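Side-chain contacts in pumilio homolog 23 (Arabidopsis thaliana, PDB 5WZJ), which recognises a specific sequence of 18S rRNA through its pumilio repeats and probably regulates translation and mRNA stability: residues S106-L111 with L156-G161; E126-I131 with Q199-M204; L152-C157 with S163-E168. One frame throughout, in Å; residues are numbered along the deposited sequence.

Contact 1: S106-L111 with L156-G161; sequences SALKSL and LCLCKG
The helix-on-helix packing that joins neighbouring pumilio repeats is seen here where Leu-158, in the third repeat, reaches across to Leu-108 and Leu-111 on a helix of the second. The segments 106-111 and 156-161 approach most closely at Leu-108 and Leu-158, whose CA atoms are 7.3 Å apart; the side chains meet through carbon alone, and a methyl also rests on a backbone carbonyl oxygen. One methyl group does nearly all the work. In Leu-158, CG stands opposite the backbone N (chi1 -177°), and CD2 continues the extended line of the side chain, so that this methyl is carried outward from its own helix. It arrives where three parts of the facing helix come together. The first is backbone: Leu-158 CD2 rests 3.7 Å from Leu-108 O. The second is the side branch of the same residue, with Leu-108 CD2 meeting Leu-158 CD2 at 4.0 Å; the two side chains run obliquely past one another. The third lies one helical turn farther on, where Leu-111 CD1 touches Leu-158 CD2 at 3.8 Å and Leu-111 CB touches the same methyl at 3.9 Å. Leu-111 crosses Leu-158 at about a right angle. All three leucines are buried. Soon after this contact the helix of Leu-158 closes in a Schellman motif, Gly-161 taking a positive phi.

Helix 100-112 is held from behind as well, Ser-110 OG bonding to Leu-72 O and Ser-106 OG to Gln-69 and Glu-73. Helix 146-160 carries the stack onward: Leu-156 packs on helices 202-213 and 227-239, while Leu-158 also meets Leu-115 in the loop that follows helix 100-112.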
loop_
_atom_site.group_PDB
_atom_site.type_symbol
_atom_site.label_atom_id
_atom_site.label_comp_id
_atom_site.label_asym_id
_atom_site.label_seq_id
_atom_site.Cartn_x
_atom_site.Cartn_y
_atom_site.Cartn_z
ATOM N N SER A 106 18.273 13.034 9.081
ATOM C CA SER A 106 19.509 12.849 8.324
ATOM C C SER A 106 20.521 12.050 9.134
ATOM O O SER A 106 21.257 11.228 8.577
ATOM C CB SER A 106 20.101 14.205 7.906
ATOM O OG SER A 106 19.383 14.750 6.799
ATOM N N ALA A 107 20.563 12.262 10.452
ATOM C CA ALA A 107 21.451 11.452 11.284
ATOM C C ALA A 107 21.050 9.986 11.231
ATOM O O ALA A 107 21.913 9.104 11.136
ATOM C CB ALA A 107 21.453 11.950 12.729
ATOM N N LEU A 108 19.740 9.712 11.263
ATOM C CA LEU A 108 19.257 8.335 11.204
ATOM C C LEU A 108 19.524 7.701 9.841
ATOM O O LEU A 108 19.971 6.551 9.765
ATOM C CB LEU A 108 17.761 8.295 11.540
ATOM C CG LEU A 108 17.422 8.784 12.957
ATOM C CD1 LEU A 108 15.898 8.772 13.213
ATOM C CD2 LEU A 108 18.136 7.920 13.983
ATOM N N LYS A 109 19.246 8.431 8.753
ATOM C CA LYS A 109 19.521 7.914 7.416
ATOM C C LYS A 109 20.993 7.590 7.250
ATOM O O LYS A 109 21.349 6.590 6.617
ATOM C CB LYS A 109 19.111 8.934 6.350
ATOM C CG LYS A 109 17.631 9.177 6.211
ATOM C CD LYS A 109 17.399 10.171 5.071
ATOM C CE LYS A 109 15.928 10.506 4.902
ATOM N NZ LYS A 109 15.756 11.572 3.861
ATOM N N SER A 110 21.855 8.456 7.784
ATOM C CA SER A 110 23.296 8.256 7.706
ATOM C C SER A 110 23.734 7.016 8.486
ATOM O O SER A 110 24.571 6.242 8.008
ATOM C CB SER A 110 24.002 9.511 8.227
ATOM O OG SER A 110 25.411 9.463 8.048
ATOM N N LEU A 111 23.196 6.818 9.697
ATOM C CA LEU A 111 23.434 5.569 10.424
ATOM C C LEU A 111 22.993 4.369 9.607
ATOM O O LEU A 111 23.685 3.344 9.563
ATOM C CB LEU A 111 22.666 5.557 11.746
ATOM C CG LEU A 111 23.247 6.006 13.064
ATOM C CD1 LEU A 111 22.203 5.709 14.153
ATOM C CD2 LEU A 111 24.559 5.295 13.333
ATOM N N LEU A 156 12.253 3.944 14.780
ATOM C CA LEU A 156 11.713 2.596 14.922
ATOM C C LEU A 156 12.153 1.714 13.761
ATOM O O LEU A 156 12.579 0.574 13.965
ATOM C CB LEU A 156 10.180 2.645 15.003
ATOM C CG LEU A 156 9.581 3.200 16.303
ATOM C CD1 LEU A 156 8.150 3.680 16.063
ATOM C CD2 LEU A 156 9.612 2.149 17.404
ATOM N N CYS A 157 12.042 2.226 12.527
ATOM C CA CYS A 157 12.445 1.447 11.357
ATOM C C CYS A 157 13.921 1.076 11.426
ATOM O O CYS A 157 14.297 -0.066 11.134
ATOM C CB CYS A 157 12.154 2.226 10.066
ATOM S SG CYS A 157 10.410 2.331 9.611
ATOM N N LEU A 158 14.769 2.026 11.818
ATOM C CA LEU A 158 16.195 1.744 11.931
ATOM C C LEU A 158 16.471 0.654 12.969
ATOM O O LEU A 158 17.312 -0.224 12.743
ATOM C CB LEU A 158 16.945 3.027 12.284
ATOM C CG LEU A 158 18.465 2.924 12.379
ATOM C CD1 LEU A 158 19.007 2.254 11.137
ATOM C CD2 LEU A 158 19.093 4.309 12.570
ATOM N N CYS A 159 15.784 0.698 14.120
ATOM C CA CYS A 159 15.980 -0.334 15.140
ATOM C C CYS A 159 15.569 -1.711 14.633
ATOM O O CYS A 159 16.141 -2.726 15.047
ATOM C CB CYS A 159 15.194 0.004 16.413
ATOM S SG CYS A 159 15.806 1.439 17.340
ATOM N N LYS A 160 14.560 -1.770 13.769
ATOM C CA LYS A 160 14.181 -3.025 13.139
ATOM C C LYS A 160 15.225 -3.455 12.121
ATOM O O LYS A 160 15.278 -4.630 11.751
ATOM C CB LYS A 160 12.808 -2.858 12.482
ATOM C CG LYS A 160 12.266 -4.061 11.715
ATOM C CD LYS A 160 12.068 -5.277 12.606
ATOM C CE LYS A 160 11.419 -6.419 11.805
ATOM N NZ LYS A 160 11.064 -7.567 12.684
ATOM N N GLY A 161 16.065 -2.528 11.681
ATOM C CA GLY A 161 17.049 -2.799 10.664
ATOM C C GLY A 161 16.617 -2.489 9.254
ATOM O O GLY A 161 17.247 -2.981 8.313
#

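Contact 2: E126-I131 with Q199-M204; sequences EALHSI and QGFPGM
Leu-128 and His-129, consecutive on helix 121-137, receive Phe-201 and Met-204 from the start of helix 202-213, and the four side chains divide their labour by kind of interaction. The first kind is CH-pi. Leu-128 sends CD1 over one face of the Phe-201 ring, 3.9 Å from its centroid and 24° off the ring normal. The methyl is displaced toward the rim, where Leu-128 CD1 comes within 3.6 Å of Phe-201 CD1, and the two side chains cross at about a right angle.

Plain apolar packing continues beside it, with Leu-128 CB set 4.1 Å from Met-204 CG. From there the methionine chain bends at chi2 (69°) and again at chi3 (51°), folding its end against His-129: Met-204 SD lies 3.7 Å from His-129 CA, and Met-204 CE lies 3.8 Å from His-129 CB.

The third kind is a sulfur-aromatic approach. Met-204 SD sits at the edge of the imidazole, 5.2 Å from the His-129 ring centroid, with CE near the ring plane. His-129 is exposed, whereas the other three are buried.

Phe-201 occupies the N-cap position of helix 202-213 and also stacks on Tyr-121 of helix 121-137. The other branch of Leu-128, CD2, meets Leu-155 and Leu-158 of helix 146-160, while Ala-127 and Ile-131 pack against helix 77-87.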
loop_
_atom_site.group_PDB
_atom_site.type_symbol
_atom_site.label_atom_id
_atom_site.label_comp_id
_atom_site.label_asym_id
_atom_site.label_seq_id
_atom_site.Cartn_x
_atom_site.Cartn_y
_atom_site.Cartn_z
ATOM N N GLU A 126 25.206 1.573 20.070
ATOM C CA GLU A 126 25.465 2.552 21.121
ATOM C C GLU A 126 24.859 3.915 20.773
ATOM O O GLU A 126 24.320 4.602 21.651
ATOM C CB GLU A 126 26.974 2.664 21.352
ATOM C CG GLU A 126 27.410 3.746 22.323
ATOM C CD GLU A 126 28.945 3.815 22.471
ATOM O OE1 GLU A 126 29.665 3.697 21.447
ATOM O OE2 GLU A 126 29.427 3.980 23.614
ATOM N N ALA A 127 24.948 4.335 19.502
ATOM C CA ALA A 127 24.324 5.598 19.102
ATOM C C ALA A 127 22.809 5.530 19.265
ATOM O O ALA A 127 22.188 6.467 19.780
ATOM C CB ALA A 127 24.693 5.942 17.657
ATOM N N LEU A 128 22.198 4.418 18.847
ATOM C CA LEU A 128 20.764 4.246 19.057
ATOM C C LEU A 128 20.414 4.260 20.542
ATOM O O LEU A 128 19.410 4.858 20.947
ATOM C CB LEU A 128 20.287 2.953 18.405
ATOM C CG LEU A 128 20.426 2.931 16.885
ATOM C CD1 LEU A 128 20.152 1.545 16.364
ATOM C CD2 LEU A 128 19.464 3.933 16.244
ATOM N N HIS A 129 21.239 3.627 21.381
ATOM C CA HIS A 129 20.926 3.611 22.806
ATOM C C HIS A 129 20.874 5.022 23.381
ATOM O O HIS A 129 19.948 5.365 24.128
ATOM C CB HIS A 129 21.934 2.762 23.580
ATOM C CG HIS A 129 21.637 2.690 25.048
ATOM N ND1 HIS A 129 20.596 1.942 25.560
ATOM C CD2 HIS A 129 22.213 3.307 26.107
ATOM C CE1 HIS A 129 20.565 2.075 26.874
ATOM N NE2 HIS A 129 21.531 2.903 27.231
ATOM N N SER A 130 21.853 5.867 23.040
ATOM C CA SER A 130 21.855 7.214 23.606
ATOM C C SER A 130 20.596 7.978 23.195
ATOM O O SER A 130 20.017 8.714 24.003
ATOM C CB SER A 130 23.128 7.964 23.192
ATOM O OG SER A 130 23.191 8.116 21.789
ATOM N N ILE A 131 20.124 7.760 21.966
ATOM C CA ILE A 131 18.924 8.436 21.477
ATOM C C ILE A 131 17.674 7.871 22.150
ATOM O O ILE A 131 16.803 8.619 22.607
ATOM C CB ILE A 131 18.833 8.312 19.942
ATOM C CG1 ILE A 131 19.949 9.083 19.261
ATOM C CG2 ILE A 131 17.504 8.844 19.417
ATOM C CD1 ILE A 131 19.907 8.911 17.746
ATOM N N GLN A 199 19.111 -8.165 10.648
ATOM C CA GLN A 199 18.562 -8.536 11.951
ATOM C C GLN A 199 18.150 -7.309 12.753
ATOM O O GLN A 199 17.260 -7.395 13.608
ATOM C CB GLN A 199 19.574 -9.371 12.741
ATOM N N GLY A 200 18.778 -6.166 12.489
ATOM C CA GLY A 200 18.462 -4.958 13.217
ATOM C C GLY A 200 18.994 -5.027 14.633
ATOM O O GLY A 200 19.970 -5.719 14.929
ATOM N N PHE A 201 18.316 -4.309 15.527
ATOM C CA PHE A 201 18.677 -4.226 16.940
ATOM C C PHE A 201 17.426 -4.604 17.726
ATOM O O PHE A 201 16.722 -3.733 18.255
ATOM C CB PHE A 201 19.214 -2.834 17.275
ATOM C CG PHE A 201 20.317 -2.409 16.349
ATOM C CD1 PHE A 201 20.021 -1.833 15.126
ATOM C CD2 PHE A 201 21.641 -2.681 16.658
ATOM C CE1 PHE A 201 21.028 -1.486 14.229
ATOM C CE2 PHE A 201 22.654 -2.337 15.775
ATOM C CZ PHE A 201 22.346 -1.739 14.555
ATOM N N PRO A 202 17.113 -5.905 17.802
ATOM C CA PRO A 202 15.821 -6.322 18.380
ATOM C C PRO A 202 15.615 -5.832 19.799
ATOM O O PRO A 202 14.518 -5.368 20.135
ATOM C CB PRO A 202 15.886 -7.861 18.312
ATOM C CG PRO A 202 16.826 -8.151 17.190
ATOM C CD PRO A 202 17.880 -7.049 17.277
ATOM N N GLY A 203 16.645 -5.908 20.642
ATOM C CA GLY A 203 16.507 -5.422 22.004
ATOM C C GLY A 203 16.273 -3.921 22.077
ATOM O O GLY A 203 15.577 -3.439 22.975
ATOM N N MET A 204 16.860 -3.160 21.149
ATOM C CA MET A 204 16.656 -1.714 21.154
ATOM C C MET A 204 15.243 -1.359 20.696
ATOM O O MET A 204 14.605 -0.473 21.274
ATOM C CB MET A 204 17.700 -1.034 20.272
ATOM C CG MET A 204 17.790 0.477 20.474
ATOM S SD MET A 204 18.487 0.917 22.088
ATOM C CE MET A 204 19.986 -0.074 22.075
#

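Contact 3: L152-C157 with S163-E168; sequences LRRLLC and SLDSPE. With nucleotides of chain B.
The RNA-reading surface of the third pumilio repeat is the setting for this contact, in which Arg-154 of helix 146-160 forms a salt bridge with Asp-165 of the following loop while its neighbour Arg-153 binds a base. Arg-154 grips the carboxylate end-on, one nitrogen to each oxygen: NH1 bonds to Asp-165 OD1 at 3.0 Å, and NH2 bonds to Asp-165 OD2 at 3.2 Å. The fit is skewed, because the planes of the two groups are turned 46° against each other. OD2 lies in the guanidinium plane, and the bond from NH2 is nearly straight at 168°. OD1, although it uses its syn lone pair, is tilted out of that plane and takes the more bent bond. The chain is extended through chi1 and chi2; a bend at chi3 (-56°) and a further turn about CD-NE bring the guanidinium to the loop. Its NE forms a salt bridge with Glu-105 of helix 100-112, the stronger partner, so two acids probably balance its charge.

Arg-153 makes the corresponding two-pronged grip on cytidine C9 of chain B: Arg-153 NH1 donates to N3 of C9 at 2.9 Å, and Arg-153 NH2 to O2 of C9, also at 2.9 Å. The base meets the edge of the guanidinium, and both acceptors belong to its Watson-Crick edge, as expected for base-specific reading by a pumilio repeat. Bonds from NE to Ser-149 O and from NH1 to Tyr-170 O help fix the rotation of the reading group.

The salt bridge ties the loop between helices 146-160 and 175-181 back to its preceding helix. Arg-154 packs beside Leu-108 and Lys-109 of helix 100-112, whereas Arg-153 leans on Leu-231 and Thr-235 of helix 227-239.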
loop_
_atom_site.group_PDB
_atom_site.type_symbol
_atom_site.label_atom_id
_atom_site.label_comp_id
_atom_site.label_asym_id
_atom_site.label_seq_id
_atom_site.Cartn_x
_atom_site.Cartn_y
_atom_site.Cartn_z
ATOM N N LEU A 152 10.471 9.596 15.043
ATOM C CA LEU A 152 10.256 8.345 15.779
ATOM C C LEU A 152 9.972 7.180 14.836
ATOM O O LEU A 152 10.509 6.081 15.023
ATOM C CB LEU A 152 9.096 8.502 16.769
ATOM C CG LEU A 152 9.382 9.207 18.102
ATOM C CD1 LEU A 152 8.095 9.405 18.904
ATOM C CD2 LEU A 152 10.398 8.399 18.911
ATOM N N ARG A 153 9.141 7.405 13.819
ATOM C CA ARG A 153 8.903 6.390 12.793
ATOM C C ARG A 153 10.208 5.931 12.150
ATOM O O ARG A 153 10.462 4.727 12.022
ATOM C CB ARG A 153 7.936 6.937 11.737
ATOM C CG ARG A 153 6.474 6.911 12.225
ATOM C CD ARG A 153 5.514 7.538 11.218
ATOM N NE ARG A 153 5.300 8.956 11.485
ATOM C CZ ARG A 153 4.593 9.750 10.685
ATOM N NH1 ARG A 153 4.060 9.260 9.569
ATOM N NH2 ARG A 153 4.424 11.025 10.994
ATOM N N ARG A 154 11.045 6.881 11.721
ATOM C CA ARG A 154 12.325 6.507 11.119
ATOM C C ARG A 154 13.194 5.757 12.119
ATOM O O ARG A 154 13.788 4.723 11.784
ATOM C CB ARG A 154 13.055 7.744 10.581
ATOM C CG ARG A 154 14.391 7.404 9.880
ATOM C CD ARG A 154 14.974 8.610 9.111
ATOM N NE ARG A 154 14.042 9.148 8.126
ATOM C CZ ARG A 154 13.840 8.617 6.922
ATOM N NH1 ARG A 154 14.501 7.529 6.559
ATOM N NH2 ARG A 154 12.963 9.157 6.091
ATOM N N LEU A 155 13.236 6.232 13.368
ATOM C CA LEU A 155 14.047 5.571 14.395
ATOM C C LEU A 155 13.573 4.146 14.665
ATOM O O LEU A 155 14.394 3.236 14.818
ATOM C CB LEU A 155 14.015 6.384 15.684
ATOM C CG LEU A 155 14.731 5.757 16.871
ATOM C CD1 LEU A 155 16.232 5.609 16.570
ATOM C CD2 LEU A 155 14.491 6.607 18.116
ATOM N N LEU A 156 12.253 3.944 14.780
ATOM C CA LEU A 156 11.713 2.596 14.922
ATOM C C LEU A 156 12.153 1.714 13.761
ATOM O O LEU A 156 12.579 0.574 13.965
ATOM C CB LEU A 156 10.180 2.645 15.003
ATOM C CG LEU A 156 9.581 3.200 16.303
ATOM C CD1 LEU A 156 8.150 3.680 16.063
ATOM C CD2 LEU A 156 9.612 2.149 17.404
ATOM N N CYS A 157 12.042 2.226 12.527
ATOM C CA CYS A 157 12.445 1.447 11.357
ATOM C C CYS A 157 13.921 1.076 11.426
ATOM O O CYS A 157 14.297 -0.066 11.134
ATOM C CB CYS A 157 12.154 2.226 10.066
ATOM S SG CYS A 157 10.410 2.331 9.611
ATOM N N SER A 163 16.280 0.249 6.292
ATOM C CA SER A 163 16.758 1.538 5.814
ATOM C C SER A 163 15.918 2.068 4.665
ATOM O O SER A 163 15.653 3.273 4.600
ATOM C CB SER A 163 18.223 1.425 5.370
ATOM O OG SER A 163 18.413 0.328 4.483
ATOM N N LEU A 164 15.477 1.178 3.778
ATOM C CA LEU A 164 14.735 1.559 2.583
ATOM C C LEU A 164 13.352 2.065 2.983
ATOM O O LEU A 164 12.520 1.298 3.483
ATOM C CB LEU A 164 14.642 0.367 1.634
ATOM C CG LEU A 164 14.628 0.617 0.119
ATOM C CD1 LEU A 164 13.270 0.259 -0.487
ATOM C CD2 LEU A 164 15.027 2.055 -0.227
ATOM N N ASP A 165 13.115 3.363 2.774
ATOM C CA ASP A 165 11.817 3.959 3.075
ATOM C C ASP A 165 10.714 3.220 2.336
ATOM O O ASP A 165 10.785 3.018 1.121
ATOM C CB ASP A 165 11.795 5.442 2.690
ATOM C CG ASP A 165 12.669 6.296 3.597
ATOM O OD1 ASP A 165 13.233 5.736 4.561
ATOM O OD2 ASP A 165 12.764 7.524 3.368
ATOM N N SER A 166 9.703 2.800 3.085
ATOM C CA SER A 166 8.518 2.179 2.520
ATOM C C SER A 166 7.318 3.045 2.875
ATOM O O SER A 166 7.086 3.303 4.070
ATOM C CB SER A 166 8.347 0.753 3.050
ATOM O OG SER A 166 6.991 0.361 3.020
ATOM N N PRO A 167 6.569 3.574 1.881
ATOM C CA PRO A 167 5.339 4.326 2.179
ATOM C C PRO A 167 4.445 3.632 3.196
ATOM O O PRO A 167 3.931 4.264 4.126
ATOM C CB PRO A 167 4.640 4.417 0.814
ATOM C CG PRO A 167 5.706 4.108 -0.225
ATOM C CD PRO A 167 6.989 3.745 0.479
ATOM N N GLU A 168 4.271 2.318 3.024
ATOM C CA GLU A 168 3.380 1.554 3.890
ATOM C C GLU A 168 3.842 1.593 5.347
ATOM O O GLU A 168 3.017 1.664 6.264
ATOM C CB GLU A 168 3.289 0.117 3.379
ATOM C CG GLU A 168 2.293 -0.757 4.114
ATOM C CD GLU A 168 2.556 -2.229 3.884
ATOM O OE1 GLU A 168 3.194 -2.865 4.756
ATOM O OE2 GLU A 168 2.145 -2.742 2.819
ATOM P P C B 9 -3.172 15.274 4.885
ATOM O OP1 C B 9 -3.506 16.674 4.523
ATOM O OP2 C B 9 -2.880 14.287 3.812
ATOM O "O5'" C B 9 -1.878 15.269 5.827
ATOM C "C5'" C B 9 -1.787 16.064 7.005
ATOM C "C4'" C B 9 -0.443 15.855 7.664
ATOM O "O4'" C B 9 -0.339 14.496 8.129
ATOM C "C3'" C B 9 0.765 16.084 6.754
ATOM O "O3'" C B 9 1.287 17.377 6.997
ATOM C "C2'" C B 9 1.771 14.977 7.115
ATOM O "O2'" C B 9 2.902 15.504 7.801
ATOM C "C1'" C B 9 0.984 14.051 8.057
ATOM N N1 C B 9 0.999 12.635 7.637
ATOM C C2 C B 9 1.994 11.854 8.204
ATOM O O2 C B 9 2.765 12.418 9.006
ATOM N N3 C B 9 2.076 10.539 7.873
ATOM C C4 C B 9 1.212 10.019 7.002
ATOM N N4 C B 9 1.325 8.723 6.692
ATOM C C5 C B 9 0.176 10.812 6.406
ATOM C C6 C B 9 0.103 12.108 6.745
#

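How the contacts relate
Helix 146-160 connects the three contacts, and their chemistry changes with depth. Contacts 1 and 2 are buried, although contact 2 reaches the surface at His-129, and they touch each other: Leu-128 CD2 lies 3.7 Å from Leu-158 CD2, and a probable hydrogen bond joins Cys-159 O to Phe-201 N at 2.7 Å. Contact 1 is leucine on leucine, with one methyl on a carbonyl oxygen, while contact 2 adds an aromatic face and a sulfur at an imidazole edge. Contact 3 lies at the surface, where charge and hydrogen bonding take over beside the RNA. It shares its helix with contact 1: Leu-158 turns to helix 100-112, Arg-154 to the loop and Arg-153 to the nucleotide.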